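Local coordinates for protein trehalose-6-phosphate phosphatase (Candida albicans, PDB 5DXI) that belongs to the trehalose-phosphatase family of the HAD clan and holds a magnesium ion, beryllium trifluoride and a glycan in its phosphatase domain, at residues A[86-94]-A[183-194]; A[197-205]-A[222-230]. All coordinates share one frame; numbering follows the deposited sequence.

Interaction 1: A[86-94]-A[183-194]. With GLC (alpha-D-glucopyranose), chain C; BEF (beryllium trifluoride ion), chain F.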
loop_
_atom_site.group_PDB
_atom_site.type_symbol
_atom_site.label_atom_id
_atom_site.label_comp_id
_atom_site.label_asym_id
_atom_site.label_seq_id
_atom_site.Cartn_x
_atom_site.Cartn_y
_atom_site.Cartn_z
ATOM N N LEU A 86 -5.431 -7.432 -6.835
ATOM C CA LEU A 86 -5.039 -6.069 -7.185
ATOM C C LEU A 86 -5.960 -5.054 -6.520
ATOM O O LEU A 86 -7.174 -5.244 -6.465
ATOM C CB LEU A 86 -5.071 -5.867 -8.705
ATOM C CG LEU A 86 -4.174 -6.794 -9.513
ATOM C CD1 LEU A 86 -4.374 -6.556 -11.004
ATOM C CD2 LEU A 86 -2.722 -6.593 -9.122
ATOM N N SER A 87 -5.378 -3.981 -6.008
ATOM C CA SER A 87 -6.153 -2.854 -5.530
ATOM C C SER A 87 -5.480 -1.587 -6.022
ATOM O O SER A 87 -4.271 -1.428 -5.870
ATOM C CB SER A 87 -6.272 -2.859 -4.000
ATOM O OG SER A 87 -6.980 -1.720 -3.562
ATOM N N ALA A 88 -6.272 -0.690 -6.597
ATOM C CA ALA A 88 -5.756 0.463 -7.308
ATOM C C ALA A 88 -6.245 1.768 -6.692
ATOM O O ALA A 88 -7.285 1.794 -6.025
ATOM C CB ALA A 88 -6.166 0.383 -8.831
ATOM N N GLU A 89 -5.476 2.832 -6.912
ATOM C CA GLU A 89 -5.801 4.212 -6.523
ATOM C C GLU A 89 -6.108 4.381 -5.031
ATOM O O GLU A 89 -7.084 5.036 -4.657
ATOM C CB GLU A 89 -6.981 4.749 -7.365
ATOM C CG GLU A 89 -6.755 4.600 -8.865
ATOM C CD GLU A 89 -7.631 5.487 -9.762
ATOM O OE1 GLU A 89 -8.183 6.508 -9.308
ATOM O OE2 GLU A 89 -7.725 5.167 -10.958
ATOM N N HIS A 90 -5.249 3.798 -4.197
ATOM C CA HIS A 90 -5.296 3.962 -2.754
ATOM C C HIS A 90 -6.655 3.526 -2.204
ATOM O O HIS A 90 -7.235 4.233 -1.401
ATOM C CB HIS A 90 -5.012 5.418 -2.339
ATOM C CG HIS A 90 -3.730 5.974 -2.886
ATOM N ND1 HIS A 90 -2.501 5.721 -2.314
ATOM C CD2 HIS A 90 -3.493 6.786 -3.943
ATOM C CE1 HIS A 90 -1.559 6.351 -3.000
ATOM N NE2 HIS A 90 -2.135 7.004 -3.994
ATOM N N GLY A 91 -7.160 2.378 -2.655
ATOM C CA GLY A 91 -8.388 1.822 -2.100
ATOM C C GLY A 91 -9.667 2.039 -2.902
ATOM O O GLY A 91 -10.747 1.640 -2.463
ATOM N N CYS A 92 -9.564 2.654 -4.079
ATOM C CA CYS A 92 -10.763 2.907 -4.874
ATOM C C CYS A 92 -11.248 1.678 -5.631
ATOM O O CYS A 92 -12.452 1.539 -5.887
ATOM C CB CYS A 92 -10.522 4.059 -5.851
ATOM S SG CYS A 92 -10.270 5.645 -5.000
ATOM N N PHE A 93 -10.330 0.772 -5.968
ATOM C CA PHE A 93 -10.680 -0.395 -6.791
ATOM C C PHE A 93 -10.094 -1.673 -6.226
ATOM O O PHE A 93 -9.020 -1.642 -5.645
ATOM C CB PHE A 93 -10.186 -0.228 -8.241
ATOM C CG PHE A 93 -10.754 0.967 -8.950
ATOM C CD1 PHE A 93 -10.148 2.206 -8.844
ATOM C CD2 PHE A 93 -11.898 0.849 -9.721
ATOM C CE1 PHE A 93 -10.681 3.306 -9.491
ATOM C CE2 PHE A 93 -12.435 1.945 -10.371
ATOM C CZ PHE A 93 -11.827 3.170 -10.265
ATOM N N MET A 94 -10.800 -2.790 -6.401
ATOM C CA MET A 94 -10.312 -4.115 -6.000
ATOM C C MET A 94 -10.550 -5.129 -7.103
ATOM O O MET A 94 -11.579 -5.077 -7.771
ATOM C CB MET A 94 -11.018 -4.624 -4.740
ATOM C CG MET A 94 -10.602 -4.002 -3.466
ATOM S SD MET A 94 -11.481 -4.757 -2.073
ATOM C CE MET A 94 -10.607 -6.299 -1.846
ATOM N N GLU A 183 -1.405 13.777 -3.428
ATOM C CA GLU A 183 -2.466 12.978 -3.997
ATOM C C GLU A 183 -3.752 13.350 -3.316
ATOM O O GLU A 183 -3.751 13.636 -2.155
ATOM C CB GLU A 183 -2.181 11.476 -3.844
ATOM C CG GLU A 183 -0.912 10.980 -4.530
ATOM C CD GLU A 183 -1.049 9.613 -5.164
ATOM O OE1 GLU A 183 -2.130 9.254 -5.589
ATOM O OE2 GLU A 183 -0.062 8.901 -5.255
ATOM N N VAL A 184 -4.837 13.363 -4.060
ATOM C CA VAL A 184 -6.162 13.630 -3.515
ATOM C C VAL A 184 -7.138 12.516 -3.883
ATOM O O VAL A 184 -7.229 12.108 -5.040
ATOM C CB VAL A 184 -6.718 14.977 -4.014
ATOM C CG1 VAL A 184 -8.112 15.212 -3.459
ATOM C CG2 VAL A 184 -5.787 16.123 -3.604
ATOM N N ARG A 185 -7.855 12.009 -2.891
ATOM C CA ARG A 185 -8.828 10.969 -3.146
ATOM C C ARG A 185 -9.889 11.012 -2.044
ATOM O O ARG A 185 -9.655 11.628 -1.006
ATOM C CB ARG A 185 -8.131 9.610 -3.223
ATOM C CG ARG A 185 -7.479 9.219 -1.948
ATOM C CD ARG A 185 -7.891 7.832 -1.492
ATOM N NE ARG A 185 -7.012 7.429 -0.402
ATOM C CZ ARG A 185 -7.121 7.878 0.841
ATOM N NH1 ARG A 185 -8.105 8.710 1.167
ATOM N NH2 ARG A 185 -6.263 7.478 1.763
ATOM N N PRO A 186 -11.060 10.376 -2.284
ATOM C CA PRO A 186 -12.146 10.365 -1.296
ATOM C C PRO A 186 -11.641 9.849 0.025
ATOM O O PRO A 186 -10.803 8.945 0.048
ATOM C CB PRO A 186 -13.176 9.402 -1.898
ATOM C CG PRO A 186 -12.926 9.461 -3.371
ATOM C CD PRO A 186 -11.427 9.626 -3.501
ATOM N N LYS A 187 -12.111 10.453 1.108
ATOM C CA LYS A 187 -11.597 10.136 2.420
ATOM C C LYS A 187 -12.042 8.753 2.876
ATOM O O LYS A 187 -11.340 8.093 3.644
ATOM C CB LYS A 187 -12.016 11.208 3.432
ATOM C CG LYS A 187 -11.283 11.098 4.754
ATOM C CD LYS A 187 -11.264 12.419 5.527
ATOM C CE LYS A 187 -12.574 12.680 6.228
ATOM N NZ LYS A 187 -12.770 11.721 7.352
ATOM N N PHE A 188 -13.202 8.303 2.413
ATOM C CA PHE A 188 -13.770 7.086 2.978
ATOM C C PHE A 188 -13.459 5.827 2.167
ATOM O O PHE A 188 -13.984 4.754 2.462
ATOM C CB PHE A 188 -15.284 7.262 3.154
ATOM C CG PHE A 188 -15.633 8.376 4.103
ATOM C CD1 PHE A 188 -15.411 8.234 5.465
ATOM C CD2 PHE A 188 -16.147 9.574 3.635
ATOM C CE1 PHE A 188 -15.710 9.264 6.346
ATOM C CE2 PHE A 188 -16.443 10.607 4.508
ATOM C CZ PHE A 188 -16.223 10.451 5.865
ATOM N N VAL A 189 -12.608 5.968 1.152
ATOM C CA VAL A 189 -11.885 4.833 0.566
ATOM C C VAL A 189 -10.387 5.022 0.862
ATOM O O VAL A 189 -9.877 6.141 0.774
ATOM C CB VAL A 189 -12.108 4.694 -0.960
ATOM C CG1 VAL A 189 -13.525 4.199 -1.282
ATOM C CG2 VAL A 189 -11.798 5.997 -1.684
ATOM N N ASN A 190 -9.701 3.944 1.241
ATOM C CA ASN A 190 -8.265 3.991 1.526
ATOM C C ASN A 190 -7.702 2.579 1.684
ATOM O O ASN A 190 -8.463 1.608 1.754
ATOM C CB ASN A 190 -7.973 4.806 2.787
ATOM C CG ASN A 190 -8.693 4.259 4.009
ATOM O OD1 ASN A 190 -8.276 3.250 4.595
ATOM N ND2 ASN A 190 -9.767 4.945 4.421
ATOM N N LYS A 191 -6.374 2.466 1.734
ATOM C CA LYS A 191 -5.727 1.155 1.791
ATOM C C LYS A 191 -6.090 0.403 3.083
ATOM O O LYS A 191 -6.056 -0.823 3.118
ATOM C CB LYS A 191 -4.207 1.294 1.663
ATOM C CG LYS A 191 -3.700 1.779 0.293
ATOM C CD LYS A 191 -2.201 1.493 0.123
ATOM C CE LYS A 191 -1.674 1.858 -1.291
ATOM N NZ LYS A 191 -0.202 1.529 -1.387
ATOM N N GLY A 192 -6.429 1.137 4.140
ATOM C CA GLY A 192 -6.850 0.522 5.388
ATOM C C GLY A 192 -8.170 -0.236 5.260
ATOM O O GLY A 192 -8.333 -1.307 5.849
ATOM N N GLU A 193 -9.101 0.306 4.471
ATOM C CA GLU A 193 -10.365 -0.374 4.182
ATOM C C GLU A 193 -10.131 -1.679 3.444
ATOM O O GLU A 193 -10.770 -2.700 3.726
ATOM C CB GLU A 193 -11.276 0.503 3.319
ATOM C CG GLU A 193 -12.202 1.397 4.074
ATOM C CD GLU A 193 -13.061 0.631 5.060
ATOM O OE1 GLU A 193 -13.768 -0.328 4.650
ATOM O OE2 GLU A 193 -13.002 0.995 6.244
ATOM N N ILE A 194 -9.234 -1.620 2.465
ATOM C CA ILE A 194 -8.881 -2.794 1.670
ATOM C C ILE A 194 -8.357 -3.899 2.585
ATOM O O ILE A 194 -8.765 -5.060 2.478
ATOM C CB ILE A 194 -7.807 -2.463 0.582
ATOM C CG1 ILE A 194 -8.270 -1.317 -0.318
ATOM C CG2 ILE A 194 -7.484 -3.684 -0.274
ATOM C CD1 ILE A 194 -9.534 -1.630 -1.112
HETATM C C1 GLC C . 3.863 6.234 -8.142
HETATM C C2 GLC C . 2.744 6.676 -9.075
HETATM C C3 GLC C . 1.598 7.274 -8.251
HETATM C C4 GLC C . 1.138 6.256 -7.222
HETATM C C5 GLC C . 2.327 5.860 -6.352
HETATM C C6 GLC C . 1.917 4.754 -5.397
HETATM O O1 GLC C . 4.440 7.368 -7.495
HETATM O O2 GLC C . 3.261 7.638 -9.990
HETATM O O3 GLC C . 0.505 7.593 -9.099
HETATM O O4 GLC C . 0.098 6.812 -6.390
HETATM O O5 GLC C . 3.378 5.334 -7.144
HETATM O O6 GLC C . 1.616 3.575 -6.152
HETATM BE BE BEF F . 2.352 1.489 -3.244
HETATM F F1 BEF F . 1.165 2.796 -3.358
HETATM F F2 BEF F . 3.601 2.616 -3.782
HETATM F F3 BEF F . 2.162 0.962 -4.920
HETATM O O HOH W 1 -11.476 1.576 0.248
#

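Interaction 2: A[197-205]-A[222-230]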
loop_
_atom_site.group_PDB
_atom_site.type_symbol
_atom_site.label_atom_id
_atom_site.label_comp_id
_atom_site.label_asym_id
_atom_site.label_seq_id
_atom_site.Cartn_x
_atom_site.Cartn_y
_atom_site.Cartn_z
ATOM N N ARG A 197 -11.076 -5.480 4.541
ATOM C CA ARG A 197 -11.906 -6.351 3.716
ATOM C C ARG A 197 -11.228 -7.674 3.384
ATOM O O ARG A 197 -11.905 -8.668 3.099
ATOM C CB ARG A 197 -12.307 -5.644 2.423
ATOM C CG ARG A 197 -13.373 -4.580 2.634
ATOM C CD ARG A 197 -13.580 -3.805 1.351
ATOM N NE ARG A 197 -14.508 -2.691 1.526
ATOM C CZ ARG A 197 -15.594 -2.530 0.779
ATOM N NH1 ARG A 197 -15.866 -3.408 -0.174
ATOM N NH2 ARG A 197 -16.399 -1.498 0.975
ATOM N N LEU A 198 -9.901 -7.686 3.437
ATOM C CA LEU A 198 -9.124 -8.871 3.077
ATOM C C LEU A 198 -8.802 -9.731 4.279
ATOM O O LEU A 198 -8.773 -10.960 4.183
ATOM C CB LEU A 198 -7.831 -8.470 2.375
ATOM C CG LEU A 198 -7.986 -7.865 0.982
ATOM C CD1 LEU A 198 -6.630 -7.392 0.431
ATOM C CD2 LEU A 198 -8.657 -8.860 0.006
ATOM N N VAL A 199 -8.541 -9.077 5.407
ATOM C CA VAL A 199 -8.175 -9.771 6.631
ATOM C C VAL A 199 -9.406 -10.333 7.343
ATOM O O VAL A 199 -9.442 -11.509 7.712
ATOM C CB VAL A 199 -7.413 -8.837 7.578
ATOM C CG1 VAL A 199 -7.341 -9.416 8.989
ATOM C CG2 VAL A 199 -6.027 -8.540 7.026
ATOM N N LEU A 200 -10.417 -9.495 7.532
ATOM C CA LEU A 200 -11.625 -9.942 8.219
ATOM C C LEU A 200 -12.553 -10.570 7.205
ATOM O O LEU A 200 -13.604 -10.016 6.883
ATOM C CB LEU A 200 -12.312 -8.782 8.934
ATOM C CG LEU A 200 -11.463 -8.099 10.006
ATOM C CD1 LEU A 200 -12.232 -6.935 10.593
ATOM C CD2 LEU A 200 -11.031 -9.083 11.099
ATOM N N HIS A 201 -12.158 -11.740 6.719
ATOM C CA HIS A 201 -12.787 -12.360 5.557
ATOM C C HIS A 201 -12.309 -13.807 5.484
ATOM O O HIS A 201 -11.156 -14.093 5.804
ATOM C CB HIS A 201 -12.415 -11.593 4.278
ATOM C CG HIS A 201 -13.315 -11.861 3.110
ATOM N ND1 HIS A 201 -14.597 -11.357 3.028
ATOM C CD2 HIS A 201 -13.106 -12.547 1.960
ATOM C CE1 HIS A 201 -15.146 -11.742 1.889
ATOM N NE2 HIS A 201 -14.260 -12.460 1.218
ATOM N N PRO A 202 -13.186 -14.732 5.060
ATOM C CA PRO A 202 -12.735 -16.121 4.954
ATOM C C PRO A 202 -11.560 -16.276 3.987
ATOM O O PRO A 202 -11.633 -15.848 2.834
ATOM C CB PRO A 202 -13.971 -16.852 4.416
ATOM C CG PRO A 202 -15.130 -15.977 4.783
ATOM C CD PRO A 202 -14.606 -14.574 4.703
ATOM N N HIS A 203 -10.456 -16.825 4.483
ATOM C CA HIS A 203 -9.272 -17.091 3.663
ATOM C C HIS A 203 -9.572 -18.182 2.633
ATOM O O HIS A 203 -10.126 -19.222 2.991
ATOM C CB HIS A 203 -8.108 -17.513 4.557
ATOM C CG HIS A 203 -6.799 -17.657 3.850
ATOM N ND1 HIS A 203 -6.420 -18.811 3.198
ATOM C CD2 HIS A 203 -5.747 -16.810 3.760
ATOM C CE1 HIS A 203 -5.202 -18.654 2.708
ATOM N NE2 HIS A 203 -4.771 -17.449 3.038
ATOM N N GLY A 204 -9.268 -17.970 1.362
ATOM C CA GLY A 204 -9.082 -16.678 0.737
ATOM C C GLY A 204 -10.205 -16.606 -0.310
ATOM O O GLY A 204 -10.005 -16.817 -1.505
ATOM N N ALA A 205 -11.409 -16.334 0.184
ATOM C CA ALA A 205 -12.635 -16.240 -0.606
ATOM C C ALA A 205 -12.751 -14.895 -1.310
ATOM O O ALA A 205 -12.132 -13.911 -0.894
ATOM C CB ALA A 205 -13.848 -16.470 0.282
ATOM N N GLU A 222 -10.877 -20.428 12.375
ATOM C CA GLU A 222 -10.314 -21.396 11.425
ATOM C C GLU A 222 -10.226 -20.871 9.999
ATOM O O GLU A 222 -9.512 -21.439 9.180
ATOM C CB GLU A 222 -11.117 -22.703 11.430
ATOM C CG GLU A 222 -12.598 -22.527 11.649
ATOM C CD GLU A 222 -13.303 -23.847 11.870
ATOM O OE1 GLU A 222 -13.357 -24.299 13.035
ATOM O OE2 GLU A 222 -13.793 -24.436 10.879
ATOM N N GLU A 223 -10.980 -19.821 9.689
ATOM C CA GLU A 223 -11.015 -19.316 8.323
ATOM C C GLU A 223 -10.256 -17.991 8.215
ATOM O O GLU A 223 -10.006 -17.504 7.111
ATOM C CB GLU A 223 -12.461 -19.138 7.845
ATOM C CG GLU A 223 -13.245 -20.451 7.741
ATOM C CD GLU A 223 -14.691 -20.252 7.299
ATOM O OE1 GLU A 223 -15.123 -19.090 7.126
ATOM O OE2 GLU A 223 -15.405 -21.266 7.150
ATOM N N LEU A 224 -9.878 -17.417 9.357
ATOM C CA LEU A 224 -9.114 -16.168 9.353
ATOM C C LEU A 224 -7.657 -16.422 8.996
ATOM O O LEU A 224 -7.133 -17.499 9.257
ATOM C CB LEU A 224 -9.204 -15.472 10.713
ATOM C CG LEU A 224 -10.580 -14.893 11.051
ATOM C CD1 LEU A 224 -10.620 -14.359 12.476
ATOM C CD2 LEU A 224 -10.950 -13.799 10.064
ATOM N N PRO A 225 -6.989 -15.420 8.401
ATOM C CA PRO A 225 -5.544 -15.557 8.202
ATOM C C PRO A 225 -4.851 -15.740 9.549
ATOM O O PRO A 225 -5.313 -15.179 10.543
ATOM C CB PRO A 225 -5.142 -14.226 7.557
ATOM C CG PRO A 225 -6.422 -13.640 7.031
ATOM C CD PRO A 225 -7.481 -14.097 7.983
ATOM N N ASP A 226 -3.791 -16.536 9.598
ATOM C CA ASP A 226 -3.036 -16.677 10.839
ATOM C C ASP A 226 -1.619 -16.150 10.648
ATOM O O ASP A 226 -0.779 -16.235 11.545
ATOM C CB ASP A 226 -3.022 -18.137 11.300
ATOM C CG ASP A 226 -2.485 -19.082 10.237
ATOM O OD1 ASP A 226 -2.298 -18.645 9.076
ATOM O OD2 ASP A 226 -2.261 -20.267 10.554
ATOM N N PHE A 227 -1.380 -15.591 9.465
ATOM C CA PHE A 227 -0.116 -14.960 9.105
ATOM C C PHE A 227 -0.415 -13.829 8.133
ATOM O O PHE A 227 -0.954 -14.064 7.047
ATOM C CB PHE A 227 0.840 -15.973 8.464
ATOM C CG PHE A 227 2.166 -15.393 8.053
ATOM C CD1 PHE A 227 3.259 -15.459 8.900
ATOM C CD2 PHE A 227 2.327 -14.796 6.817
ATOM C CE1 PHE A 227 4.490 -14.934 8.523
ATOM C CE2 PHE A 227 3.550 -14.266 6.433
ATOM C CZ PHE A 227 4.633 -14.335 7.285
ATOM N N MET A 228 -0.086 -12.607 8.525
ATOM C CA MET A 228 -0.298 -11.450 7.670
ATOM C C MET A 228 0.984 -10.634 7.571
ATOM O O MET A 228 1.499 -10.140 8.581
ATOM C CB MET A 228 -1.454 -10.585 8.202
ATOM C CG MET A 228 -2.842 -11.216 8.077
ATOM S SD MET A 228 -3.812 -11.132 9.601
ATOM C CE MET A 228 -2.969 -12.376 10.584
ATOM N N LEU A 229 1.511 -10.500 6.359
ATOM C CA LEU A 229 2.707 -9.688 6.158
ATOM C C LEU A 229 2.360 -8.515 5.258
ATOM O O LEU A 229 1.896 -8.693 4.123
ATOM C CB LEU A 229 3.848 -10.504 5.558
ATOM C CG LEU A 229 5.081 -9.711 5.124
ATOM C CD1 LEU A 229 5.707 -8.984 6.326
ATOM C CD2 LEU A 229 6.114 -10.622 4.443
ATOM N N CYS A 230 2.576 -7.318 5.777
ATOM C CA CYS A 230 2.175 -6.105 5.080
ATOM C C CYS A 230 3.356 -5.155 4.969
ATOM O O CYS A 230 3.971 -4.799 5.983
ATOM C CB CYS A 230 1.016 -5.438 5.817
ATOM S SG CYS A 230 0.442 -3.858 5.152
#

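Interaction 1: A[86-94]-A[183-194]
The ligand site of this HAD-type phosphatase domain, at the junction of its Rossmann-like core sheet and its antiparallel four-stranded sheet, is lined where H90 meets E183. The imidazole and carboxylate planes stand 77° apart, and H90 NE2 gives E183 OE1 a weak hydrogen bond of 2.8 Å, bent to 133° at the hydrogen. Glucose O4 lies 3.3 Å from the same H90 NE2, also a weak bond, and sits beside E183 OE2 at a separation too short to be trusted. With CG anti to the carbonyl carbon (chi1 -54°), H90 points NE2 at the E183 carboxylate; the bond from T236 OG1 at ND1, together with the weak ones at NE2, helps set the rotation of the ring, while K136 is a second partner of E183 OE1. K191, extended through its last three torsions, passes the histidine and brings NZ within 2.7 Å of F1 of beryllium trifluoride; D237 and I67 O also hold this ammonium group.

Behind the site the backbones nearly touch. C92 and F93 both face A88 in a classic beta bulge, and the turn before it sends H90 O to N190 CA at 3.1 Å, a CA-H...O contact. N190 caps helix 191-199, its OD1 accepting from G192 N (weakly) and E193 N. On the first turn of this helix, I194 puts CG1 3.6 Å from G91 CA and CD1 3.5 Å from M94 CG. One water bridges the two segments, donating to G91 O (2.8 Å) and accepting from N190 N (3.1 Å).

Interaction 2: A[197-205]-A[222-230]
E223 and P202 have the nearest CA atoms of the two segments. The glutamate CB sits 4.2 Å from P202 CA; beyond it CG and CD run on in an extended chain, chi2 179°, that crosses the proline ring at a slant, and at the tip OE1 comes to rest 3.7 Å from P202 CB. The backbone of the same residue carries the polar part of the contact: H203 N donates to E223 O at 2.8 Å with an angle of 167° at the hydrogen, nearly straight and in the carbonyl plane. H203 CB lies against that oxygen too, and its ring reaches beyond the pair to R23 O through NE2.

These residues belong to the connection that leads from helix 191-199 into strand 227-232, a parallel strand of the Rossmann-like core. The helix breaks off in an inverse gamma turn centred on L200, where H201 N makes a weak 2.9 Å bond to V199 O. That carbonyl oxygen also meets carbon: P225 CD at 3.3 Å and L224 CD2 at 3.6 Å. Deeper in, where I247 and L24 also touch V199, the valine crosses M228 at about a right angle, V199 CG1 to M228 SD being 4.0 Å.

In the fold
Helix 191-199 takes part in both interactions: its N-terminal end lies in interaction 1 and its C-terminal end in interaction 2, with centres 19 Å apart. Both also reach the mixed core sheet, at strands 85-88 and 93-95 in one case and strand 227-232 in the other. They touch directly where M94 CE packs 3.7 Å from L198 CD2. Interaction 1 is almost wholly buried, about 9 Å from the chain centre; H90, E183 and K191 reach ligands, while other polar groups are tied to backbone. Interaction 2, about 17 Å out and only partly buried, buries less surface and relies on one backbone hydrogen bond, a valine–methionine contact and proline and leucine carbons set against oxygens.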